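Local coordinates for probable zinc protease (PDB 4NNZ), which is probably one subunit of a heterodimeric zinc metalloprotease of the M16 (insulinase) family, which would hydrolyse peptide bonds, at residues V265-D276 against A297-N305; L339-I349 against P399-F410. All blocks are in the same frame, centred on the assembly; numbering follows the deposited sequence.

Contact 1: residues V265-D276 against A297-N305; sequences VNALRLIGALLD and ASTYYDAFN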
loop_
_atom_site.group_PDB
_atom_site.type_symbol
_atom_site.label_atom_id
_atom_site.label_comp_id
_atom_site.label_asym_id
_atom_site.label_seq_id
_atom_site.Cartn_x
_atom_site.Cartn_y
_atom_site.Cartn_z
ATOM N N VAL A 265 19.934 -9.687 -13.067
ATOM C CA VAL A 265 18.634 -10.282 -13.175
ATOM C C VAL A 265 18.743 -11.644 -13.790
ATOM O O VAL A 265 18.145 -12.571 -13.330
ATOM C CB VAL A 265 17.717 -9.436 -14.059
ATOM C CG1 VAL A 265 16.396 -10.120 -14.286
ATOM C CG2 VAL A 265 17.467 -8.094 -13.435
ATOM N N ASN A 266 19.470 -11.741 -14.867
ATOM C CA ASN A 266 19.590 -12.984 -15.549
ATOM C C ASN A 266 20.290 -13.999 -14.694
ATOM O O ASN A 266 20.043 -15.170 -14.794
ATOM C CB ASN A 266 20.218 -12.793 -16.904
ATOM C CG ASN A 266 19.314 -12.069 -17.844
ATOM O OD1 ASN A 266 18.130 -12.028 -17.653
ATOM N ND2 ASN A 266 19.872 -11.491 -18.849
ATOM N N ALA A 267 21.173 -13.510 -13.852
ATOM C CA ALA A 267 21.823 -14.311 -12.857
ATOM C C ALA A 267 20.842 -14.837 -11.837
ATOM O O ALA A 267 20.958 -15.929 -11.382
ATOM C CB ALA A 267 22.910 -13.527 -12.195
ATOM N N LEU A 268 19.882 -14.036 -11.473
ATOM C CA LEU A 268 18.819 -14.488 -10.615
ATOM C C LEU A 268 17.920 -15.564 -11.209
ATOM O O LEU A 268 17.490 -16.447 -10.526
ATOM C CB LEU A 268 18.021 -13.304 -10.103
ATOM C CG LEU A 268 18.735 -12.518 -9.045
ATOM C CD1 LEU A 268 17.989 -11.257 -8.747
ATOM C CD2 LEU A 268 18.919 -13.327 -7.792
ATOM N N ARG A 269 17.624 -15.463 -12.483
ATOM C CA ARG A 269 16.827 -16.455 -13.146
ATOM C C ARG A 269 17.530 -17.778 -13.143
ATOM O O ARG A 269 16.946 -18.787 -12.870
ATOM C CB ARG A 269 16.559 -16.009 -14.563
ATOM C CG ARG A 269 16.189 -14.558 -14.623
ATOM C CD ARG A 269 15.970 -14.069 -16.022
ATOM N NE ARG A 269 15.233 -15.003 -16.837
ATOM C CZ ARG A 269 15.148 -14.926 -18.148
ATOM N NH1 ARG A 269 15.752 -13.972 -18.783
ATOM N NH2 ARG A 269 14.459 -15.799 -18.819
ATOM N N LEU A 270 18.810 -17.737 -13.426
ATOM C CA LEU A 270 19.657 -18.882 -13.415
ATOM C C LEU A 270 19.740 -19.484 -12.027
ATOM O O LEU A 270 19.787 -20.671 -11.888
ATOM C CB LEU A 270 21.044 -18.502 -13.925
ATOM C CG LEU A 270 21.561 -18.937 -15.289
ATOM C CD1 LEU A 270 21.326 -20.394 -15.537
ATOM C CD2 LEU A 270 20.933 -18.148 -16.406
ATOM N N ILE A 271 19.755 -18.670 -10.994
ATOM C CA ILE A 271 19.805 -19.188 -9.643
ATOM C C ILE A 271 18.571 -19.990 -9.309
ATOM O O ILE A 271 18.663 -20.987 -8.639
ATOM C CB ILE A 271 20.073 -18.085 -8.600
ATOM C CG1 ILE A 271 21.524 -17.691 -8.611
ATOM C CG2 ILE A 271 19.791 -18.534 -7.190
ATOM C CD1 ILE A 271 21.760 -16.323 -8.058
ATOM N N GLY A 272 17.423 -19.552 -9.773
ATOM C CA GLY A 272 16.231 -20.300 -9.528
ATOM C C GLY A 272 16.283 -21.661 -10.139
ATOM O O GLY A 272 15.871 -22.607 -9.564
ATOM N N ALA A 273 16.795 -21.726 -11.341
ATOM C CA ALA A 273 16.937 -22.959 -12.052
ATOM C C ALA A 273 17.893 -23.905 -11.371
ATOM O O ALA A 273 17.685 -25.081 -11.349
ATOM C CB ALA A 273 17.336 -22.688 -13.477
ATOM N N LEU A 274 18.952 -23.370 -10.818
ATOM C CA LEU A 274 19.889 -24.147 -10.066
ATOM C C LEU A 274 19.281 -24.749 -8.826
ATOM O O LEU A 274 19.665 -25.792 -8.398
ATOM C CB LEU A 274 21.067 -23.290 -9.649
ATOM C CG LEU A 274 22.143 -22.962 -10.653
ATOM C CD1 LEU A 274 22.871 -21.745 -10.156
ATOM C CD2 LEU A 274 23.109 -24.109 -10.866
ATOM N N LEU A 275 18.462 -23.990 -8.148
ATOM C CA LEU A 275 17.775 -24.475 -6.985
ATOM C C LEU A 275 16.613 -25.450 -7.173
ATOM O O LEU A 275 16.518 -26.452 -6.487
ATOM C CB LEU A 275 17.384 -23.294 -6.117
ATOM C CG LEU A 275 18.561 -22.477 -5.609
ATOM C CD1 LEU A 275 18.116 -21.129 -5.146
ATOM C CD2 LEU A 275 19.256 -23.181 -4.484
ATOM N N ASP A 276 15.704 -25.097 -8.076
ATOM C CA ASP A 276 14.409 -25.736 -8.212
ATOM C C ASP A 276 14.202 -26.559 -9.458
ATOM O O ASP A 276 13.336 -27.397 -9.481
ATOM C CB ASP A 276 13.319 -24.660 -8.124
ATOM C CG ASP A 276 11.928 -25.173 -8.452
ATOM O OD1 ASP A 276 11.566 -26.271 -8.019
ATOM O OD2 ASP A 276 11.197 -24.475 -9.154
ATOM N N ALA A 297 10.114 -28.509 -2.304
ATOM C CA ALA A 297 10.576 -27.159 -2.267
ATOM C C ALA A 297 10.602 -26.578 -3.659
ATOM O O ALA A 297 10.977 -27.231 -4.585
ATOM C CB ALA A 297 11.942 -27.105 -1.631
ATOM N N SER A 298 10.208 -25.334 -3.795
ATOM C CA SER A 298 10.185 -24.686 -5.082
ATOM C C SER A 298 10.685 -23.268 -5.062
ATOM O O SER A 298 10.980 -22.733 -4.030
ATOM C CB SER A 298 8.812 -24.722 -5.669
ATOM O OG SER A 298 7.903 -24.193 -4.766
ATOM N N THR A 299 10.815 -22.696 -6.239
ATOM C CA THR A 299 11.181 -21.321 -6.401
ATOM C C THR A 299 10.364 -20.700 -7.500
ATOM O O THR A 299 9.968 -21.353 -8.430
ATOM C CB THR A 299 12.664 -21.128 -6.738
ATOM O OG1 THR A 299 12.890 -21.467 -8.088
ATOM C CG2 THR A 299 13.504 -21.965 -5.926
ATOM N N TYR A 300 10.073 -19.429 -7.353
ATOM C CA TYR A 300 9.466 -18.690 -8.403
ATOM C C TYR A 300 10.074 -17.311 -8.440
ATOM O O TYR A 300 10.235 -16.715 -7.434
ATOM C CB TYR A 300 7.967 -18.665 -8.171
ATOM C CG TYR A 300 7.181 -17.754 -9.070
ATOM C CD1 TYR A 300 6.945 -18.068 -10.384
ATOM C CD2 TYR A 300 6.668 -16.575 -8.589
ATOM C CE1 TYR A 300 6.224 -17.226 -11.198
ATOM C CE2 TYR A 300 5.953 -15.728 -9.394
ATOM C CZ TYR A 300 5.723 -16.056 -10.693
ATOM O OH TYR A 300 4.986 -15.192 -11.465
ATOM N N TYR A 301 10.491 -16.838 -9.595
ATOM C CA TYR A 301 10.937 -15.465 -9.780
ATOM C C TYR A 301 10.507 -14.935 -11.128
ATOM O O TYR A 301 10.910 -15.477 -12.115
ATOM C CB TYR A 301 12.452 -15.424 -9.699
ATOM C CG TYR A 301 13.093 -14.132 -10.110
ATOM C CD1 TYR A 301 12.696 -12.952 -9.563
ATOM C CD2 TYR A 301 14.108 -14.106 -11.023
ATOM C CE1 TYR A 301 13.269 -11.781 -9.920
ATOM C CE2 TYR A 301 14.695 -12.932 -11.383
ATOM C CZ TYR A 301 14.263 -11.774 -10.814
ATOM O OH TYR A 301 14.818 -10.596 -11.136
ATOM N N ASP A 302 9.715 -13.876 -11.182
ATOM C CA ASP A 302 9.370 -13.275 -12.453
ATOM C C ASP A 302 10.297 -12.135 -12.750
ATOM O O ASP A 302 10.308 -11.163 -12.069
ATOM C CB ASP A 302 7.944 -12.764 -12.462
ATOM C CG ASP A 302 7.528 -12.235 -13.806
ATOM O OD1 ASP A 302 8.383 -12.046 -14.656
ATOM O OD2 ASP A 302 6.342 -11.997 -14.026
ATOM N N ALA A 303 11.079 -12.290 -13.795
ATOM C CA ALA A 303 12.075 -11.335 -14.176
ATOM C C ALA A 303 11.539 -10.291 -15.104
ATOM O O ALA A 303 12.237 -9.386 -15.461
ATOM C CB ALA A 303 13.224 -12.042 -14.832
ATOM N N PHE A 304 10.287 -10.420 -15.491
ATOM C CA PHE A 304 9.707 -9.538 -16.478
ATOM C C PHE A 304 8.628 -8.602 -15.977
ATOM O O PHE A 304 7.628 -8.441 -16.591
ATOM C CB PHE A 304 9.242 -10.308 -17.695
ATOM C CG PHE A 304 10.302 -11.122 -18.303
ATOM C CD1 PHE A 304 11.204 -10.561 -19.132
ATOM C CD2 PHE A 304 10.420 -12.436 -18.002
ATOM C CE1 PHE A 304 12.195 -11.292 -19.683
ATOM C CE2 PHE A 304 11.410 -13.178 -18.539
ATOM C CZ PHE A 304 12.301 -12.604 -19.386
ATOM N N ASN A 305 8.859 -8.014 -14.826
ATOM C CA ASN A 305 7.990 -6.992 -14.267
ATOM C C ASN A 305 8.203 -5.579 -14.762
ATOM O O ASN A 305 9.250 -5.195 -15.175
ATOM C CB ASN A 305 8.058 -7.004 -12.748
ATOM C CG ASN A 305 7.283 -8.124 -12.137
ATOM O OD1 ASN A 305 6.195 -8.445 -12.566
ATOM N ND2 ASN A 305 7.830 -8.710 -11.125
#
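Tyr301 lays its ring along the helix, pointing back toward Val265, and the Leu268 and Arg269 side chains cross it at about a right angle: Tyr301 CE2 is 3.9 Å from Arg269 CG, which sits at the ring edge, and 3.6 Å from Leu268 CB. With CG anti to the backbone N (chi1 169°), the ring reaches Val265, whose CG1 touches the hydroxyl. That hydroxyl is hydrogen-bonded to Pro254 O, so the ring is pinned at its far end as well as packed along its side. Arg269 runs over Ala303, CD to CB 3.6 Å, then bends at chi3, and Phe304 CZ lies over one face of the guanidinium, toward its rim. The two planes stand 74° apart, with Arg269 NH1 3.8 Å from Phe304 CZ. Arg269 NH1 also donates to Asn266 OD1 at 3.3 Å and makes a salt bridge to Asp390, which helps fix how the flat group is turned. Phe304 N donates to Asp302 OD1, an Asx turn in the loop that leads on from Tyr301.

At the C-terminal end of the helix, Asp276 reaches across to the strand. Its OD2 accepts a weak bond from Thr299 N at 3.4 Å, and its CB lies against the Thr299 side chain. At Gly272, which has no side chain, the helix backbone faces Thr299, Gly272 O being 3.5 Å from Thr299 OG1. Segments 265-276 and 297-301 run nearly antiparallel (167°), laying helix 262-276 on edge strand 294-301, a helix-on-sheet layer of the M16 alpha/beta fold.

Contact 2: residues L339-I349 against P399-F410; sequences LKQNPPSAAEI and PDDIQKAARTYF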
loop_
_atom_site.group_PDB
_atom_site.type_symbol
_atom_site.label_atom_id
_atom_site.label_comp_id
_atom_site.label_asym_id
_atom_site.label_seq_id
_atom_site.Cartn_x
_atom_site.Cartn_y
_atom_site.Cartn_z
ATOM N N LEU A 339 25.900 -20.785 -2.267
ATOM C CA LEU A 339 26.060 -20.029 -3.465
ATOM C C LEU A 339 26.933 -18.838 -3.252
ATOM O O LEU A 339 27.640 -18.453 -4.136
ATOM C CB LEU A 339 24.730 -19.585 -3.998
ATOM C CG LEU A 339 23.841 -20.714 -4.442
ATOM C CD1 LEU A 339 22.424 -20.216 -4.596
ATOM C CD2 LEU A 339 24.357 -21.300 -5.721
ATOM N N LYS A 340 26.798 -18.185 -2.117
ATOM C CA LYS A 340 27.620 -17.044 -1.822
ATOM C C LYS A 340 29.051 -17.421 -1.664
ATOM O O LYS A 340 29.911 -16.718 -2.116
ATOM C CB LYS A 340 27.154 -16.377 -0.549
ATOM C CG LYS A 340 25.819 -15.709 -0.661
ATOM C CD LYS A 340 25.224 -15.518 0.704
ATOM C CE LYS A 340 24.228 -14.401 0.699
ATOM N NZ LYS A 340 24.450 -13.506 1.839
ATOM N N GLN A 341 29.293 -18.487 -0.922
ATOM C CA GLN A 341 30.624 -19.026 -0.725
ATOM C C GLN A 341 31.266 -19.652 -1.931
ATOM O O GLN A 341 32.441 -19.485 -2.150
ATOM C CB GLN A 341 30.627 -20.049 0.390
ATOM C CG GLN A 341 30.948 -19.504 1.757
ATOM C CD GLN A 341 30.461 -20.418 2.854
ATOM O OE1 GLN A 341 29.498 -21.132 2.675
ATOM N NE2 GLN A 341 31.133 -20.408 3.985
ATOM N N ASN A 342 30.520 -20.452 -2.667
ATOM C CA ASN A 342 31.106 -21.186 -3.770
ATOM C C ASN A 342 30.422 -20.989 -5.088
ATOM O O ASN A 342 29.321 -21.480 -5.309
ATOM C CB ASN A 342 31.081 -22.661 -3.457
ATOM C CG ASN A 342 31.453 -22.936 -2.041
ATOM O OD1 ASN A 342 32.238 -22.208 -1.484
ATOM N ND2 ASN A 342 30.869 -23.950 -1.441
ATOM N N PRO A 343 31.103 -20.349 -6.010
ATOM C CA PRO A 343 30.538 -20.167 -7.329
ATOM C C PRO A 343 30.286 -21.524 -7.921
ATOM O O PRO A 343 31.127 -22.381 -7.790
ATOM C CB PRO A 343 31.677 -19.509 -8.068
ATOM C CG PRO A 343 32.290 -18.650 -7.040
ATOM C CD PRO A 343 32.196 -19.407 -5.759
ATOM N N PRO A 344 29.132 -21.738 -8.514
ATOM C CA PRO A 344 28.807 -23.007 -9.142
ATOM C C PRO A 344 29.588 -23.240 -10.414
ATOM O O PRO A 344 29.905 -22.298 -11.100
ATOM C CB PRO A 344 27.347 -22.829 -9.489
ATOM C CG PRO A 344 27.221 -21.392 -9.751
ATOM C CD PRO A 344 28.131 -20.711 -8.801
ATOM N N SER A 345 29.885 -24.488 -10.720
ATOM C CA SER A 345 30.612 -24.808 -11.935
ATOM C C SER A 345 29.800 -24.659 -13.187
ATOM O O SER A 345 28.608 -24.902 -13.207
ATOM C CB SER A 345 31.154 -26.209 -11.885
ATOM O OG SER A 345 30.157 -27.138 -12.171
ATOM N N ALA A 346 30.496 -24.296 -14.247
ATOM C CA ALA A 346 29.879 -24.112 -15.520
ATOM C C ALA A 346 29.317 -25.434 -15.946
ATOM O O ALA A 346 28.422 -25.475 -16.752
ATOM C CB ALA A 346 30.867 -23.596 -16.519
ATOM N N ALA A 347 29.847 -26.507 -15.413
ATOM C CA ALA A 347 29.258 -27.775 -15.688
ATOM C C ALA A 347 27.880 -27.785 -15.128
ATOM O O ALA A 347 26.986 -28.269 -15.762
ATOM C CB ALA A 347 30.076 -28.880 -15.082
ATOM N N GLU A 348 27.709 -27.307 -13.911
ATOM C CA GLU A 348 26.371 -27.171 -13.366
ATOM C C GLU A 348 25.524 -26.143 -14.069
ATOM O O GLU A 348 24.377 -26.371 -14.302
ATOM C CB GLU A 348 26.404 -26.861 -11.880
ATOM C CG GLU A 348 25.094 -27.093 -11.161
ATOM C CD GLU A 348 25.187 -26.846 -9.669
ATOM O OE1 GLU A 348 25.888 -25.914 -9.283
ATOM O OE2 GLU A 348 24.573 -27.579 -8.879
ATOM N N ILE A 349 26.084 -24.985 -14.351
ATOM C CA ILE A 349 25.316 -23.913 -14.937
ATOM C C ILE A 349 24.811 -24.248 -16.305
ATOM O O ILE A 349 23.718 -23.881 -16.658
ATOM C CB ILE A 349 26.136 -22.628 -15.047
ATOM C CG1 ILE A 349 26.500 -22.145 -13.672
ATOM C CG2 ILE A 349 25.360 -21.517 -15.732
ATOM C CD1 ILE A 349 27.200 -20.817 -13.669
ATOM N N PRO A 399 29.746 -17.793 -13.767
ATOM C CA PRO A 399 29.601 -18.312 -12.427
ATOM C C PRO A 399 29.818 -17.223 -11.427
ATOM O O PRO A 399 29.316 -17.283 -10.336
ATOM C CB PRO A 399 30.711 -19.314 -12.362
ATOM C CG PRO A 399 30.681 -19.896 -13.693
ATOM C CD PRO A 399 30.488 -18.735 -14.596
ATOM N N ASP A 400 30.622 -16.260 -11.803
ATOM C CA ASP A 400 30.883 -15.105 -10.998
ATOM C C ASP A 400 29.676 -14.205 -10.824
ATOM O O ASP A 400 29.443 -13.686 -9.773
ATOM C CB ASP A 400 32.090 -14.384 -11.553
ATOM C CG ASP A 400 33.256 -15.316 -11.737
ATOM O OD1 ASP A 400 33.450 -16.181 -10.867
ATOM O OD2 ASP A 400 33.965 -15.211 -12.758
ATOM N N ASP A 401 28.901 -14.043 -11.876
ATOM C CA ASP A 401 27.713 -13.229 -11.827
ATOM C C ASP A 401 26.757 -13.812 -10.832
ATOM O O ASP A 401 26.085 -13.111 -10.106
ATOM C CB ASP A 401 27.031 -13.264 -13.171
ATOM C CG ASP A 401 27.650 -12.356 -14.137
ATOM O OD1 ASP A 401 28.229 -11.366 -13.715
ATOM O OD2 ASP A 401 27.562 -12.621 -15.329
ATOM N N ILE A 402 26.662 -15.119 -10.862
ATOM C CA ILE A 402 25.757 -15.806 -10.007
ATOM C C ILE A 402 26.153 -15.596 -8.583
ATOM O O ILE A 402 25.331 -15.277 -7.768
ATOM C CB ILE A 402 25.744 -17.295 -10.361
ATOM C CG1 ILE A 402 24.970 -17.492 -11.635
ATOM C CG2 ILE A 402 25.125 -18.158 -9.285
ATOM C CD1 ILE A 402 24.842 -18.924 -12.026
ATOM N N GLN A 403 27.420 -15.795 -8.272
ATOM C CA GLN A 403 27.850 -15.670 -6.896
ATOM C C GLN A 403 27.619 -14.255 -6.442
ATOM O O GLN A 403 27.172 -14.022 -5.366
ATOM C CB GLN A 403 29.307 -16.121 -6.725
ATOM C CG GLN A 403 30.146 -15.343 -5.719
ATOM C CD GLN A 403 31.520 -15.891 -5.517
ATOM O OE1 GLN A 403 32.444 -15.572 -6.242
ATOM N NE2 GLN A 403 31.664 -16.708 -4.508
ATOM N N LYS A 404 27.923 -13.309 -7.293
ATOM C CA LYS A 404 27.720 -11.929 -6.954
ATOM C C LYS A 404 26.290 -11.569 -6.684
ATOM O O LYS A 404 26.025 -10.859 -5.769
ATOM C CB LYS A 404 28.249 -11.074 -8.077
ATOM C CG LYS A 404 28.569 -9.654 -7.706
ATOM C CD LYS A 404 28.670 -8.792 -8.946
ATOM C CE LYS A 404 27.466 -7.891 -9.083
ATOM N NZ LYS A 404 26.214 -8.652 -9.311
ATOM N N ALA A 405 25.363 -12.040 -7.485
ATOM C CA ALA A 405 23.966 -11.757 -7.241
ATOM C C ALA A 405 23.486 -12.342 -5.941
ATOM O O ALA A 405 22.723 -11.724 -5.248
ATOM C CB ALA A 405 23.106 -12.238 -8.386
ATOM N N ALA A 406 23.931 -13.545 -5.627
ATOM C CA ALA A 406 23.552 -14.204 -4.391
ATOM C C ALA A 406 24.028 -13.486 -3.172
ATOM O O ALA A 406 23.362 -13.460 -2.187
ATOM C CB ALA A 406 24.051 -15.619 -4.371
ATOM N N ARG A 407 25.227 -12.957 -3.233
ATOM C CA ARG A 407 25.747 -12.208 -2.128
ATOM C C ARG A 407 24.984 -10.953 -1.901
ATOM O O ARG A 407 24.837 -10.510 -0.796
ATOM C CB ARG A 407 27.182 -11.837 -2.363
ATOM C CG ARG A 407 28.167 -12.954 -2.187
ATOM C CD ARG A 407 29.452 -12.562 -2.860
ATOM N NE ARG A 407 30.116 -11.555 -2.069
ATOM C CZ ARG A 407 30.598 -11.796 -0.863
ATOM N NH1 ARG A 407 30.489 -13.019 -0.355
ATOM N NH2 ARG A 407 31.189 -10.830 -0.170
ATOM N N THR A 408 24.628 -10.316 -2.990
ATOM C CA THR A 408 23.902 -9.094 -2.952
ATOM C C THR A 408 22.502 -9.234 -2.433
ATOM O O THR A 408 22.081 -8.470 -1.623
ATOM C CB THR A 408 23.906 -8.469 -4.341
ATOM O OG1 THR A 408 25.249 -8.367 -4.781
ATOM C CG2 THR A 408 23.332 -7.115 -4.338
ATOM N N TYR A 409 21.770 -10.208 -2.924
ATOM C CA TYR A 409 20.352 -10.248 -2.672
ATOM C C TYR A 409 19.814 -11.149 -1.592
ATOM O O TYR A 409 18.788 -10.869 -1.046
ATOM C CB TYR A 409 19.608 -10.425 -3.965
ATOM C CG TYR A 409 19.827 -9.277 -4.880
ATOM C CD1 TYR A 409 19.255 -8.066 -4.631
ATOM C CD2 TYR A 409 20.628 -9.394 -5.975
ATOM C CE1 TYR A 409 19.465 -7.002 -5.458
ATOM C CE2 TYR A 409 20.842 -8.342 -6.805
ATOM C CZ TYR A 409 20.258 -7.152 -6.542
ATOM O OH TYR A 409 20.480 -6.105 -7.363
ATOM N N PHE A 410 20.507 -12.211 -1.285
ATOM C CA PHE A 410 20.012 -13.096 -0.284
ATOM C C PHE A 410 20.451 -12.662 1.084
ATOM O O PHE A 410 21.078 -13.377 1.783
ATOM C CB PHE A 410 20.430 -14.516 -0.596
ATOM C CG PHE A 410 19.884 -15.019 -1.888
ATOM C CD1 PHE A 410 18.661 -14.602 -2.318
ATOM C CD2 PHE A 410 20.592 -15.882 -2.665
ATOM C CE1 PHE A 410 18.144 -15.025 -3.498
ATOM C CE2 PHE A 410 20.080 -16.318 -3.854
ATOM C CZ PHE A 410 18.851 -15.887 -4.270
#
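Gln403 and Pro343 meet where helix 399-409 packs against the link between helices 325-341 and 346-364, a corner where two helices are joined by a short proline-containing loop on the helical side of this M16 alpha/beta domain. The amide of Gln403 crosses the Pro343 ring obliquely, Gln403 CD and OE1 against Pro343 CG. Extended beyond CG, the Gln403 chain carries its amide out to the end of helix 325-341, where Gln403 NE2 donates to Lys340 O at 3.0 Å. That bond is bent (147°), and the donor sits well above the carbonyl plane.

Toward the N-terminal end of helix 399-409 the contact turns apolar. Ile349 and Ile402 reach toward each other tip to tip through their CD1 atoms, Pro399 CG lies 3.6 Å from Ile349 CD1, and Pro344 CG rests on Ile402 CG2 at 3.9 Å. In the other direction along the helix, Leu339 CB meets Ala406 CB. At its C-terminal end, Lys340 stretches across Ala406, and Lys340 NZ makes a weak bond to Phe410 O at 3.4 Å.

Further out, Asp401 OD2 bonds Arg263 and Thr398 N, tying down the start of helix 399-409. Glu348 pairs with Arg282, and Ser345 caps helix 346-364, Ser345 OG accepting from Glu348 N at 3.0 Å.

How the contacts relate
Helix 262-276 serves both contacts: in contact 1 it lies on the edge strand 294-301, while parts of contact 2, Ile402 and Glu348, pack against its Ile271 and Leu274. They touch directly: Leu274 CD2 meets Glu348 CG at 3.6 Å, and Ile271 CG1 meets Ile402 CG2 at 3.7 Å. The centre of contact 1 lies about 13 Å from the chain's centre and that of contact 2 about 25 Å. Both are only partly buried, contact 2 the more exposed. Contact 1 joins a tyrosine ring, an arginine-phenylalanine contact past the strand and a weak aspartate bond; contact 2 combines prolines, isoleucines and a glutamine at a helix-end carbonyl.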